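Local atomic coordinates of leucine aminopeptidase 2 (Saccharomyces cerevisiae, PDB entry 2XQ0), a protein that preferentially cleaves di- and tripeptides as a zinc-dependent M1 aminopeptidase and has low epoxide hydrolase activity in vitro, including on leukotriene A4. Residues Glu452-Leu455 with Pro461-Pro464; Phe398-Ile403 with Asp447-Glu452; Leu4-Arg9 with Asp427-Leu432; Gln356-Ser361 with Ala384-Pro389. All blocks are in the same frame, centred on the assembly; numbering follows the deposited sequence.

Interaction 1. Residues Glu452-Leu455 with Pro461-Pro464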
loop_
_atom_site.group_PDB
_atom_site.type_symbol
_atom_site.label_atom_id
_atom_site.label_comp_id
_atom_site.label_asym_id
_atom_site.label_seq_id
_atom_site.Cartn_x
_atom_site.Cartn_y
_atom_site.Cartn_z
ATOM N N GLU A 452 -24.597 7.117 -8.999
ATOM C CA GLU A 452 -25.044 5.770 -8.665
ATOM C C GLU A 452 -24.150 4.709 -9.279
ATOM O O GLU A 452 -23.826 3.712 -8.639
ATOM C CB GLU A 452 -26.490 5.563 -9.140
ATOM C CG GLU A 452 -27.527 5.674 -8.040
ATOM C CD GLU A 452 -27.523 4.465 -7.133
ATOM O OE1 GLU A 452 -26.932 3.439 -7.522
ATOM O OE2 GLU A 452 -28.109 4.535 -6.035
ATOM N N THR A 453 -23.756 4.922 -10.528
ATOM C CA THR A 453 -22.907 3.966 -11.214
ATOM C C THR A 453 -21.492 4.018 -10.649
ATOM O O THR A 453 -20.902 2.983 -10.337
ATOM C CB THR A 453 -22.895 4.213 -12.733
ATOM O OG1 THR A 453 -24.189 3.913 -13.258
ATOM C CG2 THR A 453 -21.878 3.325 -13.417
ATOM N N TRP A 454 -20.962 5.227 -10.502
ATOM C CA TRP A 454 -19.605 5.396 -10.004
ATOM C C TRP A 454 -19.435 4.846 -8.590
ATOM O O TRP A 454 -18.506 4.096 -8.321
ATOM C CB TRP A 454 -19.189 6.867 -10.041
ATOM C CG TRP A 454 -18.760 7.340 -11.399
ATOM C CD1 TRP A 454 -19.480 8.116 -12.261
ATOM C CD2 TRP A 454 -17.511 7.067 -12.051
ATOM N NE1 TRP A 454 -18.755 8.347 -13.407
ATOM C CE2 TRP A 454 -17.540 7.720 -13.300
ATOM C CE3 TRP A 454 -16.366 6.347 -11.692
ATOM C CZ2 TRP A 454 -16.477 7.666 -14.195
ATOM C CZ3 TRP A 454 -15.313 6.299 -12.575
ATOM C CH2 TRP A 454 -15.376 6.950 -13.817
ATOM N N LEU A 455 -20.329 5.227 -7.683
ATOM C CA LEU A 455 -20.155 4.860 -6.285
ATOM C C LEU A 455 -20.635 3.451 -5.896
ATOM O O LEU A 455 -19.995 2.777 -5.078
ATOM C CB LEU A 455 -20.778 5.917 -5.377
ATOM C CG LEU A 455 -20.183 7.321 -5.476
ATOM C CD1 LEU A 455 -20.851 8.233 -4.470
ATOM C CD2 LEU A 455 -18.680 7.316 -5.259
ATOM N N PRO A 461 -15.675 1.129 -14.742
ATOM C CA PRO A 461 -16.427 2.337 -15.048
ATOM C C PRO A 461 -16.280 2.681 -16.532
ATOM O O PRO A 461 -15.571 1.990 -17.253
ATOM C CB PRO A 461 -15.730 3.382 -14.191
ATOM C CG PRO A 461 -14.319 2.917 -14.117
ATOM C CD PRO A 461 -14.327 1.429 -14.238
ATOM N N PRO A 462 -16.934 3.757 -16.988
ATOM C CA PRO A 462 -16.738 4.157 -18.379
ATOM C C PRO A 462 -15.266 4.472 -18.648
ATOM O O PRO A 462 -14.612 5.073 -17.794
ATOM C CB PRO A 462 -17.583 5.433 -18.494
ATOM C CG PRO A 462 -18.632 5.285 -17.472
ATOM C CD PRO A 462 -17.942 4.588 -16.310
ATOM N N ARG A 463 -14.774 4.117 -19.831
ATOM C CA ARG A 463 -13.343 4.240 -20.124
ATOM C C ARG A 463 -12.955 5.621 -20.631
ATOM O O ARG A 463 -13.499 6.117 -21.621
ATOM C CB ARG A 463 -12.898 3.188 -21.142
ATOM C CG ARG A 463 -11.386 3.217 -21.398
ATOM C CD ARG A 463 -10.993 2.056 -22.287
ATOM N NE ARG A 463 -11.512 2.242 -23.633
ATOM C CZ ARG A 463 -11.543 1.288 -24.560
ATOM N NH1 ARG A 463 -11.125 0.066 -24.266
ATOM N NH2 ARG A 463 -12.016 1.555 -25.772
ATOM N N PRO A 464 -11.986 6.251 -19.967
ATOM C CA PRO A 464 -11.590 7.578 -20.444
ATOM C C PRO A 464 -10.710 7.502 -21.690
ATOM O O PRO A 464 -10.282 6.418 -22.080
ATOM C CB PRO A 464 -10.796 8.143 -19.267
ATOM C CG PRO A 464 -10.267 6.929 -18.555
ATOM C CD PRO A 464 -11.242 5.811 -18.769
#
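Glu-452 OE2 takes a salt bridge from Arg-9 NH2, and is approached by Ser-5 OG at a distance too short to trust; the salt bridge ties helix 4-9 to helix 451-456, the short helix that also carries Trp-454 onto Pro-461 and Pro-462. No polar bond crosses between the two segments; the contact is made by an indole and two pyrrolidine rings. With chi1 at -80°, CG of Trp-454 lies anti to the carbonyl carbon, and the six-membered part of the indole reaches furthest toward the loop. Pro-461 meets it there, its CB lying 3.4 Å from Trp-454 CZ3 and 3.6 Å from Trp-454 CH2. Pro-461 CG follows at 3.8 Å from Trp-454 CZ3, and the two side chains cross at about a right angle. Pro-462 comes over one face of the indole: its CD is 4.0 Å from Trp-454 CZ2, offset toward the rim. The opposite face receives the ring of His-399, the two planes being inclined by about 25°, which leaves the tryptophan sandwiched between proline and imidazole. Pro-461 also rests on Trp-352 and Leu-355 of helix 341-360, and Pro-464 packs on Trp-352, with the chain extended through these prolines. This proline-rich segment, folding back on the short helix before it, probably corresponds to the linker that in leukotriene A4 hydrolases leads from the catalytic domain to the C-terminal helical domain.

Interaction 2. Residues Phe398-Ile403 with Asp447-Glu452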
loop_
_atom_site.group_PDB
_atom_site.type_symbol
_atom_site.label_atom_id
_atom_site.label_comp_id
_atom_site.label_asym_id
_atom_site.label_seq_id
_atom_site.Cartn_x
_atom_site.Cartn_y
_atom_site.Cartn_z
ATOM N N PHE A 398 -10.427 11.724 -11.861
ATOM C CA PHE A 398 -9.983 12.170 -13.166
ATOM C C PHE A 398 -11.181 12.656 -14.019
ATOM O O PHE A 398 -11.071 13.625 -14.783
ATOM C CB PHE A 398 -9.219 11.044 -13.878
ATOM C CG PHE A 398 -8.611 11.472 -15.195
ATOM C CD1 PHE A 398 -7.527 12.333 -15.222
ATOM C CD2 PHE A 398 -9.135 11.025 -16.400
ATOM C CE1 PHE A 398 -6.970 12.754 -16.440
ATOM C CE2 PHE A 398 -8.581 11.432 -17.614
ATOM C CZ PHE A 398 -7.493 12.302 -17.626
ATOM N N HIS A 399 -12.313 11.970 -13.886
ATOM C CA HIS A 399 -13.550 12.359 -14.562
ATOM C C HIS A 399 -14.021 13.728 -14.073
ATOM O O HIS A 399 -14.365 14.604 -14.867
ATOM C CB HIS A 399 -14.635 11.309 -14.310
ATOM C CG HIS A 399 -15.946 11.619 -14.968
ATOM N ND1 HIS A 399 -16.077 11.752 -16.333
ATOM C CD2 HIS A 399 -17.176 11.820 -14.450
ATOM C CE1 HIS A 399 -17.335 12.027 -16.626
ATOM N NE2 HIS A 399 -18.025 12.072 -15.501
ATOM N N LEU A 400 -14.008 13.905 -12.756
ATOM C CA LEU A 400 -14.395 15.157 -12.126
ATOM C C LEU A 400 -13.474 16.302 -12.544
ATOM O O LEU A 400 -13.939 17.391 -12.870
ATOM C CB LEU A 400 -14.387 14.997 -10.604
ATOM C CG LEU A 400 -15.525 14.127 -10.053
ATOM C CD1 LEU A 400 -15.451 14.000 -8.524
ATOM C CD2 LEU A 400 -16.893 14.654 -10.486
ATOM N N GLU A 401 -12.165 16.056 -12.506
ATOM C CA GLU A 401 -11.188 17.008 -13.023
ATOM C C GLU A 401 -11.599 17.480 -14.416
ATOM O O GLU A 401 -11.622 18.672 -14.702
ATOM C CB GLU A 401 -9.801 16.349 -13.101
ATOM C CG GLU A 401 -8.712 17.241 -13.664
ATOM C CD GLU A 401 -7.420 16.492 -13.988
ATOM O OE1 GLU A 401 -6.834 15.852 -13.073
ATOM O OE2 GLU A 401 -6.977 16.570 -15.163
ATOM N N THR A 402 -11.906 16.525 -15.286
ATOM C CA THR A 402 -12.239 16.815 -16.679
ATOM C C THR A 402 -13.510 17.647 -16.838
ATOM O O THR A 402 -13.491 18.731 -17.439
ATOM C CB THR A 402 -12.429 15.512 -17.471
ATOM O OG1 THR A 402 -11.224 14.743 -17.427
ATOM C CG2 THR A 402 -12.787 15.815 -18.913
ATOM N N ILE A 403 -14.617 17.144 -16.306
ATOM C CA ILE A 403 -15.910 17.780 -16.536
ATOM C C ILE A 403 -16.035 19.125 -15.832
ATOM O O ILE A 403 -16.860 19.956 -16.205
ATOM C CB ILE A 403 -17.075 16.877 -16.107
ATOM C CG1 ILE A 403 -17.193 16.837 -14.581
ATOM C CG2 ILE A 403 -16.901 15.482 -16.680
ATOM C CD1 ILE A 403 -18.247 15.858 -14.094
ATOM N N ASP A 447 -24.586 17.384 -11.190
ATOM C CA ASP A 447 -25.825 16.603 -11.215
ATOM C C ASP A 447 -25.898 15.673 -12.432
ATOM O O ASP A 447 -26.687 14.730 -12.454
ATOM C CB ASP A 447 -27.058 17.519 -11.158
ATOM C CG ASP A 447 -27.312 18.084 -9.760
ATOM O OD1 ASP A 447 -26.910 17.445 -8.758
ATOM O OD2 ASP A 447 -27.926 19.169 -9.663
ATOM N N SER A 448 -25.066 15.927 -13.436
ATOM C CA SER A 448 -24.997 15.048 -14.599
ATOM C C SER A 448 -24.125 13.815 -14.347
ATOM O O SER A 448 -24.198 12.841 -15.096
ATOM C CB SER A 448 -24.497 15.801 -15.831
ATOM O OG SER A 448 -23.081 15.767 -15.918
ATOM N N VAL A 449 -23.291 13.862 -13.307
ATOM C CA VAL A 449 -22.466 12.714 -12.935
ATOM C C VAL A 449 -23.367 11.575 -12.464
ATOM O O VAL A 449 -24.181 11.762 -11.564
ATOM C CB VAL A 449 -21.482 13.062 -11.786
ATOM C CG1 VAL A 449 -20.784 11.800 -11.270
ATOM C CG2 VAL A 449 -20.459 14.089 -12.241
ATOM N N ASP A 450 -23.239 10.399 -13.071
ATOM C CA ASP A 450 -24.026 9.252 -12.623
ATOM C C ASP A 450 -23.439 8.713 -11.308
ATOM O O ASP A 450 -22.716 7.709 -11.300
ATOM C CB ASP A 450 -24.015 8.172 -13.697
ATOM C CG ASP A 450 -24.933 7.001 -13.373
ATOM O OD1 ASP A 450 -25.630 7.020 -12.324
ATOM O OD2 ASP A 450 -24.950 6.054 -14.191
ATOM N N TRP A 451 -23.758 9.380 -10.203
ATOM C CA TRP A 451 -23.160 9.044 -8.920
ATOM C C TRP A 451 -23.453 7.607 -8.546
ATOM O O TRP A 451 -22.649 6.947 -7.886
ATOM C CB TRP A 451 -23.634 10.011 -7.834
ATOM C CG TRP A 451 -23.101 11.398 -8.043
ATOM C CD1 TRP A 451 -23.807 12.492 -8.446
ATOM C CD2 TRP A 451 -21.745 11.833 -7.885
ATOM N NE1 TRP A 451 -22.977 13.584 -8.540
ATOM C CE2 TRP A 451 -21.706 13.206 -8.202
ATOM C CE3 TRP A 451 -20.557 11.194 -7.512
ATOM C CZ2 TRP A 451 -20.533 13.953 -8.145
ATOM C CZ3 TRP A 451 -19.398 11.936 -7.458
ATOM C CH2 TRP A 451 -19.392 13.302 -7.773
ATOM N N GLU A 452 -24.597 7.117 -8.999
ATOM C CA GLU A 452 -25.044 5.770 -8.665
ATOM C C GLU A 452 -24.150 4.709 -9.279
ATOM O O GLU A 452 -23.826 3.712 -8.639
ATOM C CB GLU A 452 -26.490 5.563 -9.140
ATOM C CG GLU A 452 -27.527 5.674 -8.040
ATOM C CD GLU A 452 -27.523 4.465 -7.133
ATOM O OE1 GLU A 452 -26.932 3.439 -7.522
ATOM O OE2 GLU A 452 -28.109 4.535 -6.035
#
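Val-449 stands at the middle of this contact, with Leu-400 and Trp-451 arranged about it. Its two methyls divide the work. CG2 points across to helix 388-403, where it meets Ile-403 CD1 at 3.4 Å, closer than carbons normally pack, and Leu-400 CD2 at 4.0 Å. CG1 turns back within its own segment and sits 3.4 Å above the centre of the Trp-451 ring, so that the valine is wedged between indole and helix. Ile-403 reaches it because chi1, 75°, sends CG1 between the backbone N and the carbonyl carbon, from where CD1 extends across. Leu-400 packs on valine and indole alike: both its methyls address the far corner of the ring, CD2 lying 3.9 Å and CD1 4.1 Å from Trp-451 CH2, with the side chains crossing at about a right angle. The NE1-H of Trp-451 donates to the carbonyl oxygen of Leu-446, a bond that restrains the turn of the ring. Asp-450 is the N-cap of helix 451-456. Helix 428-438 packs alongside, its Leu-435 touching both Leu-400 and Trp-451, and the apolar contact thus joins the C-terminal end of helix 388-403 to the loop before helix 451-456 and that helix's first residue.

Interaction 3. Residues Leu4-Arg9 with Asp427-Leu432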
loop_
_atom_site.group_PDB
_atom_site.type_symbol
_atom_site.label_atom_id
_atom_site.label_comp_id
_atom_site.label_asym_id
_atom_site.label_seq_id
_atom_site.Cartn_x
_atom_site.Cartn_y
_atom_site.Cartn_z
ATOM N N LEU A 4 -30.622 12.689 -4.906
ATOM C CA LEU A 4 -31.519 11.904 -4.047
ATOM C C LEU A 4 -31.017 10.522 -3.592
ATOM O O LEU A 4 -31.004 10.243 -2.396
ATOM C CB LEU A 4 -32.897 11.756 -4.709
ATOM C CG LEU A 4 -33.757 13.015 -4.876
ATOM C CD1 LEU A 4 -33.031 14.089 -5.682
ATOM C CD2 LEU A 4 -35.094 12.674 -5.528
ATOM N N SER A 5 -30.639 9.649 -4.523
ATOM C CA SER A 5 -30.201 8.304 -4.133
ATOM C C SER A 5 -28.995 8.323 -3.189
ATOM O O SER A 5 -28.859 7.454 -2.328
ATOM C CB SER A 5 -29.881 7.435 -5.344
ATOM O OG SER A 5 -29.034 6.369 -4.946
ATOM N N ILE A 6 -28.115 9.302 -3.374
ATOM C CA ILE A 6 -27.050 9.572 -2.413
ATOM C C ILE A 6 -27.645 9.966 -1.057
ATOM O O ILE A 6 -27.416 9.298 -0.047
ATOM C CB ILE A 6 -26.143 10.706 -2.908
ATOM C CG1 ILE A 6 -25.404 10.271 -4.180
ATOM C CG2 ILE A 6 -25.176 11.140 -1.809
ATOM C CD1 ILE A 6 -24.791 8.892 -4.078
ATOM N N GLU A 7 -28.403 11.062 -1.053
ATOM C CA GLU A 7 -29.195 11.483 0.101
ATOM C C GLU A 7 -29.790 10.251 0.772
ATOM O O GLU A 7 -29.738 10.119 1.988
ATOM C CB GLU A 7 -30.307 12.442 -0.349
ATOM C CG GLU A 7 -31.088 13.143 0.776
ATOM C CD GLU A 7 -32.365 13.849 0.286
ATOM O OE1 GLU A 7 -32.360 15.092 0.120
ATOM O OE2 GLU A 7 -33.384 13.155 0.081
ATOM N N GLN A 8 -30.335 9.340 -0.032
ATOM C CA GLN A 8 -31.004 8.137 0.472
ATOM C C GLN A 8 -30.083 7.128 1.189
ATOM O O GLN A 8 -30.508 6.455 2.132
ATOM C CB GLN A 8 -31.740 7.427 -0.667
ATOM C CG GLN A 8 -33.127 7.980 -0.972
ATOM C CD GLN A 8 -33.744 7.351 -2.211
ATOM O OE1 GLN A 8 -33.074 6.630 -2.953
ATOM N NE2 GLN A 8 -35.026 7.629 -2.444
ATOM N N ARG A 9 -28.842 7.015 0.735
ATOM C CA ARG A 9 -27.907 6.031 1.289
ATOM C C ARG A 9 -27.157 6.566 2.497
ATOM O O ARG A 9 -26.606 5.809 3.292
ATOM C CB ARG A 9 -26.898 5.598 0.230
ATOM C CG ARG A 9 -27.511 4.846 -0.922
ATOM C CD ARG A 9 -26.518 3.860 -1.499
ATOM N NE ARG A 9 -26.919 3.428 -2.833
ATOM C CZ ARG A 9 -26.845 2.176 -3.266
ATOM N NH1 ARG A 9 -26.386 1.224 -2.458
ATOM N NH2 ARG A 9 -27.234 1.881 -4.503
ATOM N N ASP A 427 -16.433 10.440 5.523
ATOM C CA ASP A 427 -17.023 9.456 4.631
ATOM C C ASP A 427 -17.275 10.063 3.240
ATOM O O ASP A 427 -17.052 11.249 3.010
ATOM C CB ASP A 427 -18.275 8.790 5.257
ATOM C CG ASP A 427 -19.413 9.768 5.495
ATOM O OD1 ASP A 427 -19.513 10.738 4.733
ATOM O OD2 ASP A 427 -20.226 9.559 6.432
ATOM N N THR A 428 -17.678 9.230 2.297
ATOM C CA THR A 428 -17.888 9.667 0.933
ATOM C C THR A 428 -18.943 10.770 0.864
ATOM O O THR A 428 -18.861 11.677 0.042
ATOM C CB THR A 428 -18.402 8.490 0.121
ATOM O OG1 THR A 428 -17.416 7.453 0.137
ATOM C CG2 THR A 428 -18.702 8.904 -1.298
ATOM N N PHE A 429 -19.946 10.676 1.730
ATOM C CA PHE A 429 -21.056 11.613 1.681
ATOM C C PHE A 429 -20.575 13.010 2.020
ATOM O O PHE A 429 -21.005 13.982 1.400
ATOM C CB PHE A 429 -22.185 11.148 2.605
ATOM C CG PHE A 429 -22.585 9.722 2.371
ATOM C CD1 PHE A 429 -23.288 9.375 1.229
ATOM C CD2 PHE A 429 -22.212 8.726 3.256
ATOM C CE1 PHE A 429 -23.632 8.066 0.987
ATOM C CE2 PHE A 429 -22.560 7.402 3.025
ATOM C CZ PHE A 429 -23.271 7.074 1.892
ATOM N N GLN A 430 -19.651 13.110 2.974
ATOM C CA GLN A 430 -19.084 14.406 3.333
ATOM C C GLN A 430 -18.200 14.933 2.191
ATOM O O GLN A 430 -18.133 16.140 1.939
ATOM C CB GLN A 430 -18.285 14.294 4.635
ATOM C CG GLN A 430 -19.114 13.857 5.853
ATOM C CD GLN A 430 -18.237 13.555 7.044
ATOM O OE1 GLN A 430 -17.700 12.456 7.165
ATOM N NE2 GLN A 430 -18.059 14.540 7.923
ATOM N N PHE A 431 -17.516 14.023 1.505
ATOM C CA PHE A 431 -16.744 14.396 0.321
ATOM C C PHE A 431 -17.694 15.062 -0.677
ATOM O O PHE A 431 -17.422 16.156 -1.161
ATOM C CB PHE A 431 -16.063 13.171 -0.303
ATOM C CG PHE A 431 -15.613 13.378 -1.740
ATOM C CD1 PHE A 431 -14.515 14.162 -2.030
ATOM C CD2 PHE A 431 -16.282 12.768 -2.785
ATOM C CE1 PHE A 431 -14.086 14.350 -3.348
ATOM C CE2 PHE A 431 -15.869 12.948 -4.104
ATOM C CZ PHE A 431 -14.767 13.747 -4.384
ATOM N N LEU A 432 -18.822 14.413 -0.956
ATOM C CA LEU A 432 -19.778 14.939 -1.945
ATOM C C LEU A 432 -20.387 16.282 -1.554
ATOM O O LEU A 432 -20.487 17.165 -2.387
ATOM C CB LEU A 432 -20.892 13.931 -2.241
ATOM C CG LEU A 432 -20.390 12.614 -2.850
ATOM C CD1 LEU A 432 -21.480 11.560 -2.845
ATOM C CD2 LEU A 432 -19.856 12.822 -4.251
#
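A chi1 of -65° in Ile-6 sets the CG2 methyl anti to the backbone N, while chi1 of -51° in Phe-429 carries the phenyl ring toward the same point. They meet edge-on: Ile-6 CG2 lies near the ring plane, 4.0 Å from Phe-429 CD1. That methyl also touches Leu-432 CD1 at 3.9 Å and so settles between two side chains of helix 428-438. The far end of the ring reaches the last turn of helix 4-9, where Phe-429 CZ is 3.8 Å from Arg-9 O and Phe-429 CE1 is 4.2 Å from Arg-9 CB. An alanine in place of Phe-429 would keep none of the ring contacts and is likely to open a gap beside Ile-6 CG2 and the Arg-9 backbone. The start of helix 428-438 is secured by a capping box, in which Gln-430 N gives to Asp-427 OD1 (3.0 Å) and Asp-427 N gives to Gln-430 OE1 (2.9 Å). The axes of the two helical segments run closer to antiparallel than to perpendicular, at 142°, and approach to 10.9 Å. Helix 451-456 lies against both partners: its Tyr-456 makes a cation-pi contact with Arg-9 and packs on Phe-429, and its Trp-451 and Leu-455 rest on Leu-432.

Interaction 4. Residues Gln356-Ser361 with Ala384-Pro389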
loop_
_atom_site.group_PDB
_atom_site.type_symbol
_atom_site.label_atom_id
_atom_site.label_comp_id
_atom_site.label_asym_id
_atom_site.label_seq_id
_atom_site.Cartn_x
_atom_site.Cartn_y
_atom_site.Cartn_z
ATOM N N GLN A 356 -8.819 -3.910 -14.678
ATOM C CA GLN A 356 -9.496 -4.960 -15.438
ATOM C C GLN A 356 -9.136 -6.327 -14.919
ATOM O O GLN A 356 -10.009 -7.159 -14.692
ATOM C CB GLN A 356 -9.139 -4.876 -16.921
ATOM C CG GLN A 356 -9.889 -5.854 -17.788
ATOM C CD GLN A 356 -11.356 -5.507 -17.908
ATOM O OE1 GLN A 356 -11.725 -4.574 -18.616
ATOM N NE2 GLN A 356 -12.205 -6.262 -17.214
ATOM N N ASN A 357 -7.845 -6.570 -14.746
ATOM C CA ASN A 357 -7.395 -7.861 -14.270
ATOM C C ASN A 357 -7.953 -8.170 -12.889
ATOM O O ASN A 357 -8.368 -9.285 -12.609
ATOM C CB ASN A 357 -5.864 -7.910 -14.250
ATOM C CG ASN A 357 -5.260 -7.779 -15.634
ATOM O OD1 ASN A 357 -5.932 -8.012 -16.641
ATOM N ND2 ASN A 357 -3.987 -7.413 -15.695
ATOM N N SER A 358 -7.961 -7.165 -12.026
ATOM C CA SER A 358 -8.420 -7.339 -10.657
ATOM C C SER A 358 -9.897 -7.718 -10.601
ATOM O O SER A 358 -10.301 -8.581 -9.817
ATOM C CB SER A 358 -8.153 -6.060 -9.861
ATOM O OG SER A 358 -8.768 -6.122 -8.592
ATOM N N ILE A 359 -10.703 -7.082 -11.440
ATOM C CA ILE A 359 -12.127 -7.361 -11.475
ATOM C C ILE A 359 -12.396 -8.699 -12.176
ATOM O O ILE A 359 -13.255 -9.469 -11.743
ATOM C CB ILE A 359 -12.913 -6.230 -12.166
ATOM C CG1 ILE A 359 -12.891 -4.957 -11.309
ATOM C CG2 ILE A 359 -14.342 -6.663 -12.421
ATOM C CD1 ILE A 359 -13.561 -3.778 -11.971
ATOM N N ASP A 360 -11.653 -8.973 -13.249
ATOM C CA ASP A 360 -11.776 -10.252 -13.966
ATOM C C ASP A 360 -11.385 -11.444 -13.085
ATOM O O ASP A 360 -11.919 -12.542 -13.237
ATOM C CB ASP A 360 -10.909 -10.260 -15.238
ATOM C CG ASP A 360 -11.492 -9.408 -16.349
ATOM O OD1 ASP A 360 -12.574 -8.822 -16.145
ATOM O OD2 ASP A 360 -10.873 -9.329 -17.435
ATOM N N SER A 361 -10.442 -11.233 -12.178
ATOM C CA SER A 361 -9.938 -12.315 -11.346
ATOM C C SER A 361 -10.776 -12.442 -10.084
ATOM O O SER A 361 -10.530 -13.298 -9.233
ATOM C CB SER A 361 -8.480 -12.053 -10.970
ATOM O OG SER A 361 -8.404 -11.271 -9.785
ATOM N N ALA A 384 -11.778 -6.761 1.020
ATOM C CA ALA A 384 -12.289 -5.695 0.169
ATOM C C ALA A 384 -11.170 -4.906 -0.480
ATOM O O ALA A 384 -11.423 -4.003 -1.271
ATOM C CB ALA A 384 -13.163 -4.763 0.970
ATOM N N PHE A 385 -9.929 -5.222 -0.134
ATOM C CA PHE A 385 -8.813 -4.540 -0.766
ATOM C C PHE A 385 -8.518 -5.207 -2.104
ATOM O O PHE A 385 -8.385 -6.431 -2.215
ATOM C CB PHE A 385 -7.585 -4.468 0.151
ATOM C CG PHE A 385 -7.854 -3.758 1.454
ATOM C CD1 PHE A 385 -8.698 -2.656 1.495
ATOM C CD2 PHE A 385 -7.281 -4.194 2.634
ATOM C CE1 PHE A 385 -8.959 -2.003 2.687
ATOM C CE2 PHE A 385 -7.542 -3.541 3.830
ATOM C CZ PHE A 385 -8.376 -2.447 3.855
ATOM N N SER A 386 -8.489 -4.380 -3.132
ATOM C CA SER A 386 -8.221 -4.829 -4.475
ATOM C C SER A 386 -7.750 -3.590 -5.178
ATOM O O SER A 386 -7.524 -2.561 -4.550
ATOM C CB SER A 386 -9.504 -5.318 -5.139
ATOM O OG SER A 386 -10.389 -4.230 -5.378
ATOM N N THR A 387 -7.650 -3.672 -6.493
ATOM C CA THR A 387 -7.294 -2.512 -7.286
ATOM C C THR A 387 -8.439 -1.497 -7.418
ATOM O O THR A 387 -8.212 -0.342 -7.779
ATOM C CB THR A 387 -6.833 -2.959 -8.666
ATOM O OG1 THR A 387 -5.804 -3.953 -8.513
ATOM C CG2 THR A 387 -6.310 -1.775 -9.448
ATOM N N VAL A 388 -9.666 -1.912 -7.103
ATOM C CA VAL A 388 -10.833 -1.034 -7.302
ATOM C C VAL A 388 -10.760 0.329 -6.593
ATOM O O VAL A 388 -10.979 1.361 -7.222
ATOM C CB VAL A 388 -12.146 -1.764 -6.934
ATOM C CG1 VAL A 388 -13.331 -0.791 -6.944
ATOM C CG2 VAL A 388 -12.378 -2.909 -7.903
ATOM N N PRO A 389 -10.451 0.351 -5.281
ATOM C CA PRO A 389 -10.423 1.684 -4.657
ATOM C C PRO A 389 -9.358 2.584 -5.269
ATOM O O PRO A 389 -9.552 3.803 -5.360
ATOM C CB PRO A 389 -10.100 1.393 -3.176
ATOM C CG PRO A 389 -9.640 -0.055 -3.134
ATOM C CD PRO A 389 -10.374 -0.727 -4.282
#
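Ser-358 and Thr-387 bring the two backbones to 6.0 Å, measured CA to CA, where the final turns of helix 341-360 pass the loop that leads into helix 388-403. The loop enters that helix through an ST turn: after an extended Ser-386, Val-388 N donates to Ser-386 OG at 3.0 Å. A chi1 of 69° holds this hydroxyl oxygen between the serine's backbone N and carbonyl carbon, which lets it reach forward to the N-H two residues on. If Ser-386 were an alanine, Val-388 N would probably be left without this capping acceptor and the turn into the helix would be less firmly held. The preceding N-H is served from the other segment, as Thr-387 N gives a weak but fairly straight bond (3.4 Å, 158°) to Ser-358 OG. The same serine lies alongside the threonine, Ser-358 CB standing 3.4 Å from Thr-387 OG1. Hydroxyls of two segments thus serve successive N-H groups where the chain turns into the helix that bears Tyr-390, the proton donor; the side chains of Thr-387 and Tyr-390 are about 5 Å apart. One residue before Ser-386, Phe-385 meets Phe-320 and touches the bound bestatin. Next to the serine-threonine contact the packing is apolar. Ile-359, with CG1 anti to its carbonyl carbon, and Val-388 cross at about a right angle, with Ile-359 CG1 4.0 Å from Val-388 CG2.

In the fold
Interactions 1, 2 and 3 form one continuous region built about helix 451-456. Interactions 1 and 2 share Glu-452, and their centres are 9 Å apart; interaction 3 lies 14 Å from the centre of interaction 2 and joins it through Trp-451 CZ3, 3.4 Å from Leu-432 CD2, and joins interaction 1 through Leu-455 CD1, 3.8 Å from Leu-432 CD1. Interaction 4 stands apart, 14 Å from interaction 1 and 21 Å from interaction 2 between centres, yet helix 388-403 begins in it and ends in interaction 2. It is also nearest the catalytic centre: the Thr-387 side chain lies about 8 Å from bestatin and about 11 Å from the zinc ion.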